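Local coordinates for protein rifin (Plasmodium falciparum, PDB 7JZI) that probably serves as a variant surface antigen of the malaria parasite, its helical domain here being held against the chain of another protein, at residues 98-101 with 102-105; 64-67 with 68-72; 19-22 with 23-27. One frame throughout, in Å; residues are numbered along the deposited sequence.

Interaction 1: 98-101 with 102-105; sequences MVKQ and KDAI. With PT (platinum (II) ion), chain E.
Lys-100 and Gln-101 meet Asp-103, Ala-104 and Ile-105 in the opening turn of helix 101-127, a helix-start contact in which Lys-100 takes the N-cap position after an irregular loop. The N-H of Ala-104 closes the turn on Lys-100 O at 3.1 Å, and that of Ile-105 follows on Gln-101 O at 2.8 Å. Around this backbone the side chains make light contact. Asp-103 slants across the root of Lys-100, its OD2 lying 3.9 Å from Lys-100 CB, and its negative charge near the start of a helix is likely to suit the local dipole. Gln-101 runs straight outward, with CG trans to the backbone N (chi1 180°); the neighbouring Ile-105 points the same way, and its CD1 rests 3.9 Å from Gln-101 CG. Lys-100 instead sends its end away from the helix, folding at chi2 (-71°) so that NZ turns back along the loop to the platinum ion, modelled 2.3 Å off. Met-98 SD is the other modelled ligand, at 2.8 Å from the platinum, but the detailed geometry of the site is doubtful. Platinum is probably a crystallographic additive, not a natural partner. Gln-101 leans on Asp-64, Met-67 and Asn-68 of helix 56-70 and on Arg-85 of helix 84-88, where Leu-88 receives Ala-104, while Met-98 and Gln-101 each pack on an aromatic side chain of the other protein.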
loop_
_atom_site.group_PDB
_atom_site.type_symbol
_atom_site.label_atom_id
_atom_site.label_comp_id
_atom_site.label_asym_id
_atom_site.label_seq_id
_atom_site.Cartn_x
_atom_site.Cartn_y
_atom_site.Cartn_z
ATOM N N MET B 98 -12.291 -6.234 -3.425
ATOM C CA MET B 98 -11.286 -5.287 -2.970
ATOM C C MET B 98 -10.782 -5.726 -1.607
ATOM O O MET B 98 -11.535 -6.270 -0.792
ATOM C CB MET B 98 -11.808 -3.851 -2.872
ATOM C CG MET B 98 -10.691 -2.883 -3.262
ATOM S SD MET B 98 -10.756 -1.108 -2.875
ATOM C CE MET B 98 -12.334 -0.565 -3.511
ATOM N N VAL B 99 -9.501 -5.487 -1.365
ATOM C CA VAL B 99 -8.875 -5.803 -0.093
ATOM C C VAL B 99 -8.085 -4.578 0.333
ATOM O O VAL B 99 -7.163 -4.159 -0.373
ATOM C CB VAL B 99 -7.983 -7.053 -0.181
ATOM C CG1 VAL B 99 -7.083 -6.992 -1.400
ATOM C CG2 VAL B 99 -7.157 -7.195 1.096
ATOM N N LYS B 100 -8.465 -3.977 1.456
ATOM C CA LYS B 100 -7.853 -2.717 1.847
ATOM C C LYS B 100 -6.443 -2.938 2.376
ATOM O O LYS B 100 -6.178 -3.891 3.116
ATOM C CB LYS B 100 -8.694 -2.014 2.916
ATOM C CG LYS B 100 -10.119 -1.664 2.495
ATOM C CD LYS B 100 -10.093 -0.532 1.468
ATOM C CE LYS B 100 -11.258 -0.582 0.491
ATOM N NZ LYS B 100 -11.150 0.541 -0.483
ATOM N N GLN B 101 -5.516 -2.078 1.973
ATOM C CA GLN B 101 -4.105 -2.264 2.385
ATOM C C GLN B 101 -4.019 -2.183 3.906
ATOM O O GLN B 101 -3.413 -3.075 4.504
ATOM C CB GLN B 101 -3.228 -1.231 1.686
ATOM C CG GLN B 101 -1.753 -1.311 2.032
ATOM C CD GLN B 101 -1.003 -0.309 1.196
ATOM O OE1 GLN B 101 -0.149 0.422 1.684
ATOM N NE2 GLN B 101 -1.351 -0.242 -0.076
ATOM N N LYS B 102 -4.613 -1.153 4.504
ATOM C CA LYS B 102 -4.479 -1.000 5.945
ATOM C C LYS B 102 -4.977 -2.238 6.672
ATOM O O LYS B 102 -4.391 -2.644 7.681
ATOM C CB LYS B 102 -5.231 0.257 6.398
ATOM C CG LYS B 102 -5.348 0.500 7.904
ATOM C CD LYS B 102 -6.641 -0.048 8.483
ATOM C CE LYS B 102 -6.798 0.365 9.935
ATOM N NZ LYS B 102 -6.143 -0.585 10.869
ATOM N N ASP B 103 -6.025 -2.879 6.151
ATOM C CA ASP B 103 -6.520 -4.089 6.793
ATOM C C ASP B 103 -5.513 -5.223 6.668
ATOM O O ASP B 103 -5.279 -5.956 7.635
ATOM C CB ASP B 103 -7.870 -4.488 6.201
ATOM C CG ASP B 103 -9.021 -3.711 6.809
ATOM O OD1 ASP B 103 -8.864 -3.189 7.937
ATOM O OD2 ASP B 103 -10.081 -3.617 6.157
ATOM N N ALA B 104 -4.874 -5.355 5.502
ATOM C CA ALA B 104 -3.860 -6.391 5.328
ATOM C C ALA B 104 -2.655 -6.142 6.227
ATOM O O ALA B 104 -2.105 -7.082 6.816
ATOM C CB ALA B 104 -3.430 -6.460 3.864
ATOM N N ILE B 105 -2.247 -4.880 6.365
ATOM C CA ILE B 105 -1.125 -4.562 7.239
ATOM C C ILE B 105 -1.475 -4.894 8.683
ATOM O O ILE B 105 -0.669 -5.479 9.420
ATOM C CB ILE B 105 -0.730 -3.084 7.065
ATOM C CG1 ILE B 105 -0.334 -2.812 5.613
ATOM C CG2 ILE B 105 0.416 -2.717 7.978
ATOM C CD1 ILE B 105 0.260 -1.449 5.389
HETATM PT PT PT E . -12.957 -0.591 -1.266
#

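Interaction 2: 64-67 with 68-72; sequences DTEM and NEVCS
The last turns of helix 56-70 bring Asp-64 against Asn-68 and Met-67 against Cys-71, just where the chain leaves the helix for the loop closed by the Cys-71 to Cys-82 disulfide. Regular bonds run first: Asn-68 N to Asp-64 O at 2.8 Å, Glu-69 N to Thr-65 O at 3.0 Å and Val-70 N to Glu-66 O at 2.9 Å. Then the pattern frays. Met-67 O receives two weak bonds, one from Val-70 N and one from Cys-71 N, each with an N-H...O angle of 122°. Cys-71 is the first residue to abandon helical backbone angles. Next to this carbonyl, the sulfur of Cys-71 lies 3.9 Å from Met-67 CG, an apolar touch that joins the disulfide to the buried methionine. Asn-68 has its CG beside its own backbone N (chi1 -73°), which turns the amide back over the preceding turn. There it stands almost at right angles to the Asp-64 carboxylate, the planes 82° apart, and no hydrogen bond links the two groups. Glu-66 reaches outward instead, OE1 being bonded to Ser-41 OG. Met-67 and Cys-71 both press on Ile-81 and Arg-85. Such a sequence, regular i to i+4 bonds giving way to a shared carbonyl at the last turn, is typical of a helix C-terminus, here tied down by a disulfide.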
loop_
_atom_site.group_PDB
_atom_site.type_symbol
_atom_site.label_atom_id
_atom_site.label_comp_id
_atom_site.label_asym_id
_atom_site.label_seq_id
_atom_site.Cartn_x
_atom_site.Cartn_y
_atom_site.Cartn_z
ATOM N N ASP B 64 0.605 2.388 6.320
ATOM C CA ASP B 64 -0.267 2.544 5.167
ATOM C C ASP B 64 -0.033 3.900 4.518
ATOM O O ASP B 64 0.292 3.977 3.326
ATOM C CB ASP B 64 -1.730 2.376 5.569
ATOM C CG ASP B 64 -2.661 2.325 4.365
ATOM O OD1 ASP B 64 -2.157 2.274 3.220
ATOM O OD2 ASP B 64 -3.895 2.355 4.555
ATOM N N THR B 65 -0.114 4.980 5.308
ATOM C CA THR B 65 0.012 6.315 4.731
ATOM C C THR B 65 1.304 6.422 3.944
ATOM O O THR B 65 1.286 6.666 2.729
ATOM C CB THR B 65 -0.045 7.400 5.817
ATOM O OG1 THR B 65 1.268 7.636 6.333
ATOM C CG2 THR B 65 -0.974 7.004 6.946
ATOM N N GLU B 66 2.427 6.116 4.598
ATOM C CA GLU B 66 3.701 6.234 3.910
ATOM C C GLU B 66 3.726 5.368 2.665
ATOM O O GLU B 66 4.081 5.852 1.581
ATOM C CB GLU B 66 4.846 5.844 4.830
ATOM C CG GLU B 66 6.202 6.060 4.195
ATOM C CD GLU B 66 7.157 6.748 5.130
ATOM O OE1 GLU B 66 6.803 6.857 6.320
ATOM O OE2 GLU B 66 8.256 7.159 4.686
ATOM N N MET B 67 3.264 4.115 2.772
ATOM C CA MET B 67 3.359 3.236 1.615
ATOM C C MET B 67 2.561 3.802 0.456
ATOM O O MET B 67 3.070 3.864 -0.672
ATOM C CB MET B 67 2.891 1.825 1.976
ATOM C CG MET B 67 3.432 0.749 1.045
ATOM S SD MET B 67 2.981 -0.948 1.483
ATOM C CE MET B 67 3.188 -0.910 3.255
ATOM N N ASN B 68 1.390 4.347 0.773
ATOM C CA ASN B 68 0.526 4.938 -0.274
ATOM C C ASN B 68 1.334 6.036 -0.970
ATOM O O ASN B 68 1.321 6.057 -2.205
ATOM C CB ASN B 68 -0.826 5.388 0.273
ATOM C CG ASN B 68 -1.748 4.235 0.598
ATOM O OD1 ASN B 68 -2.822 4.435 1.158
ATOM N ND2 ASN B 68 -1.343 3.025 0.253
ATOM N N GLU B 69 1.998 6.922 -0.218
ATOM C CA GLU B 69 2.725 8.012 -0.856
ATOM C C GLU B 69 3.887 7.499 -1.688
ATOM O O GLU B 69 4.153 8.032 -2.772
ATOM C CB GLU B 69 3.252 9.011 0.173
ATOM C CG GLU B 69 3.815 10.256 -0.485
ATOM C CD GLU B 69 4.656 11.106 0.438
ATOM O OE1 GLU B 69 4.403 11.073 1.655
ATOM O OE2 GLU B 69 5.584 11.788 -0.049
ATOM N N VAL B 70 4.589 6.467 -1.216
ATOM C CA VAL B 70 5.847 6.127 -1.872
ATOM C C VAL B 70 5.669 5.086 -2.964
ATOM O O VAL B 70 6.603 4.844 -3.739
ATOM C CB VAL B 70 6.922 5.633 -0.886
ATOM C CG1 VAL B 70 7.567 6.808 -0.146
ATOM C CG2 VAL B 70 6.364 4.598 0.063
ATOM N N CYS B 71 4.464 4.551 -3.073
ATOM C CA CYS B 71 4.250 3.450 -4.034
ATOM C C CYS B 71 3.223 3.918 -5.067
ATOM O O CYS B 71 2.796 3.092 -5.871
ATOM C CB CYS B 71 3.873 2.165 -3.313
ATOM S SG CYS B 71 5.230 1.450 -2.355
ATOM N N SER B 72 2.849 5.199 -5.039
ATOM C CA SER B 72 1.838 5.714 -5.941
ATOM C C SER B 72 2.342 5.684 -7.380
ATOM O O SER B 72 3.543 5.601 -7.647
ATOM C CB SER B 72 1.450 7.139 -5.545
ATOM O OG SER B 72 2.249 8.080 -6.234
#

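Interaction 3: 19-22 with 23-27; sequences GDIH and GMKIV
Lys-25 lies alongside Ile-21 one turn earlier on helix 8-33, the two chains pointing the same way. The lysine's CG sits 3.2 Å from Ile-21 O, and its NZ comes 3.6 Å from Ile-21 CD1. A bend at chi4 (87°) swings this ammonium across the start of the His-22 side chain, where NZ is 4.0 Å from His-22 CB and approaches the imidazole obliquely. His-22 ND1 remains 4.3 Å from Lys-25 NZ, so the pair is near but not bonded. Beneath these side chains the backbone is held first by Gly-23 N to Gly-19 O at 2.8 Å and Met-24 N to Asp-20 O at 3.1 Å. One residue on, the pattern slackens: Lys-25 N makes only a weak bond, 3.4 Å to His-22 O, three residues back, and Ile-26 N stays 4.1 Å from that same oxygen. Farther out, Met-24 packs on Tyr-53 and on Phe-47 and Val-48 of helix 43-50. His-22 touches Leu-123 of helix 101-127, and Ile-26 meets Lys-115 and Ser-119 of the same helix. The lysine's aliphatic length runs along the Ile-21 carbonyl and its NZ ends by Ile-21 CD1; the side-chain contact is van der Waals in kind, with no side-chain hydrogen bond across it. A positive ammonium beside the imidazole would probably make protonation of His-22 somewhat harder.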
loop_
_atom_site.group_PDB
_atom_site.type_symbol
_atom_site.label_atom_id
_atom_site.label_comp_id
_atom_site.label_asym_id
_atom_site.label_seq_id
_atom_site.Cartn_x
_atom_site.Cartn_y
_atom_site.Cartn_z
ATOM N N GLY B 19 10.086 -10.891 29.386
ATOM C CA GLY B 19 9.015 -11.068 28.425
ATOM C C GLY B 19 8.865 -9.897 27.479
ATOM O O GLY B 19 8.569 -10.095 26.303
ATOM N N ASP B 20 9.127 -8.677 27.950
ATOM C CA ASP B 20 9.097 -7.531 27.043
ATOM C C ASP B 20 10.209 -7.626 26.006
ATOM O O ASP B 20 9.961 -7.547 24.785
ATOM C CB ASP B 20 9.234 -6.232 27.836
ATOM C CG ASP B 20 7.934 -5.792 28.467
ATOM O OD1 ASP B 20 6.899 -6.446 28.228
ATOM O OD2 ASP B 20 7.955 -4.788 29.211
ATOM N N ILE B 21 11.448 -7.808 26.480
ATOM C CA ILE B 21 12.568 -7.842 25.546
ATOM C C ILE B 21 12.431 -8.987 24.559
ATOM O O ILE B 21 12.764 -8.839 23.386
ATOM C CB ILE B 21 13.925 -7.894 26.285
ATOM C CG1 ILE B 21 14.055 -9.126 27.195
ATOM C CG2 ILE B 21 14.147 -6.618 27.059
ATOM C CD1 ILE B 21 14.719 -10.344 26.561
ATOM N N HIS B 22 11.953 -10.138 24.990
ATOM C CA HIS B 22 11.821 -11.213 24.029
ATOM C C HIS B 22 10.594 -11.046 23.142
ATOM O O HIS B 22 10.630 -11.479 21.990
ATOM C CB HIS B 22 11.954 -12.563 24.738
ATOM C CG HIS B 22 11.875 -13.753 23.829
ATOM N ND1 HIS B 22 11.885 -13.669 22.457
ATOM C CD2 HIS B 22 11.988 -15.072 24.091
ATOM C CE1 HIS B 22 11.838 -14.871 21.925
ATOM N NE2 HIS B 22 11.914 -15.748 22.903
ATOM N N GLY B 23 9.468 -10.544 23.659
ATOM C CA GLY B 23 8.313 -10.355 22.801
ATOM C C GLY B 23 8.561 -9.392 21.656
ATOM O O GLY B 23 7.910 -9.496 20.615
ATOM N N MET B 24 9.475 -8.430 21.832
ATOM C CA MET B 24 9.740 -7.511 20.720
ATOM C C MET B 24 10.551 -8.112 19.562
ATOM O O MET B 24 10.399 -7.644 18.425
ATOM C CB MET B 24 10.422 -6.240 21.211
ATOM C CG MET B 24 10.194 -5.089 20.228
ATOM S SD MET B 24 10.623 -3.451 20.815
ATOM C CE MET B 24 12.039 -3.150 19.773
ATOM N N LYS B 25 11.469 -9.056 19.816
ATOM C CA LYS B 25 12.346 -9.529 18.735
ATOM C C LYS B 25 11.582 -10.210 17.590
ATOM O O LYS B 25 11.829 -9.916 16.405
ATOM C CB LYS B 25 13.428 -10.458 19.295
ATOM C CG LYS B 25 13.924 -10.045 20.665
ATOM C CD LYS B 25 15.333 -10.552 20.884
ATOM C CE LYS B 25 15.793 -10.280 22.286
ATOM N NZ LYS B 25 15.406 -11.338 23.211
ATOM N N ILE B 26 10.687 -11.151 17.908
ATOM C CA ILE B 26 9.904 -11.792 16.854
ATOM C C ILE B 26 9.147 -10.748 16.024
ATOM O O ILE B 26 9.028 -10.867 14.794
ATOM C CB ILE B 26 9.002 -12.898 17.449
ATOM C CG1 ILE B 26 8.007 -12.384 18.498
ATOM C CG2 ILE B 26 9.812 -14.090 18.014
ATOM C CD1 ILE B 26 7.236 -13.597 19.176
ATOM N N VAL B 27 8.630 -9.698 16.661
ATOM C CA VAL B 27 7.897 -8.743 15.838
ATOM C C VAL B 27 8.832 -7.800 15.083
ATOM O O VAL B 27 8.449 -7.272 14.034
ATOM C CB VAL B 27 6.862 -7.948 16.665
ATOM C CG1 VAL B 27 5.896 -8.879 17.421
ATOM C CG2 VAL B 27 7.512 -6.973 17.625
#

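In the fold
All three contacts are local ones along helices of a largely helical domain: a helix start, a helix end and a helix middle, each part buried and part exposed. Interactions 1 and 2 lie on the same side of the chain's centre and touch directly, Gln-101 and Lys-102 packing on Asp-64, and Gln-101 also on Met-67 and Asn-68, which places the start of helix 101-127 beside the end of helix 56-70. One bears platinum ligands, the other a disulfide. Interaction 3 lies within helix 8-33, across the chain's centre, about 25 Å and 27 Å from the other two between centres. It meets helix 101-127 farther along and, unlike them, touches no other protein chain; it has neither metal nor disulfide.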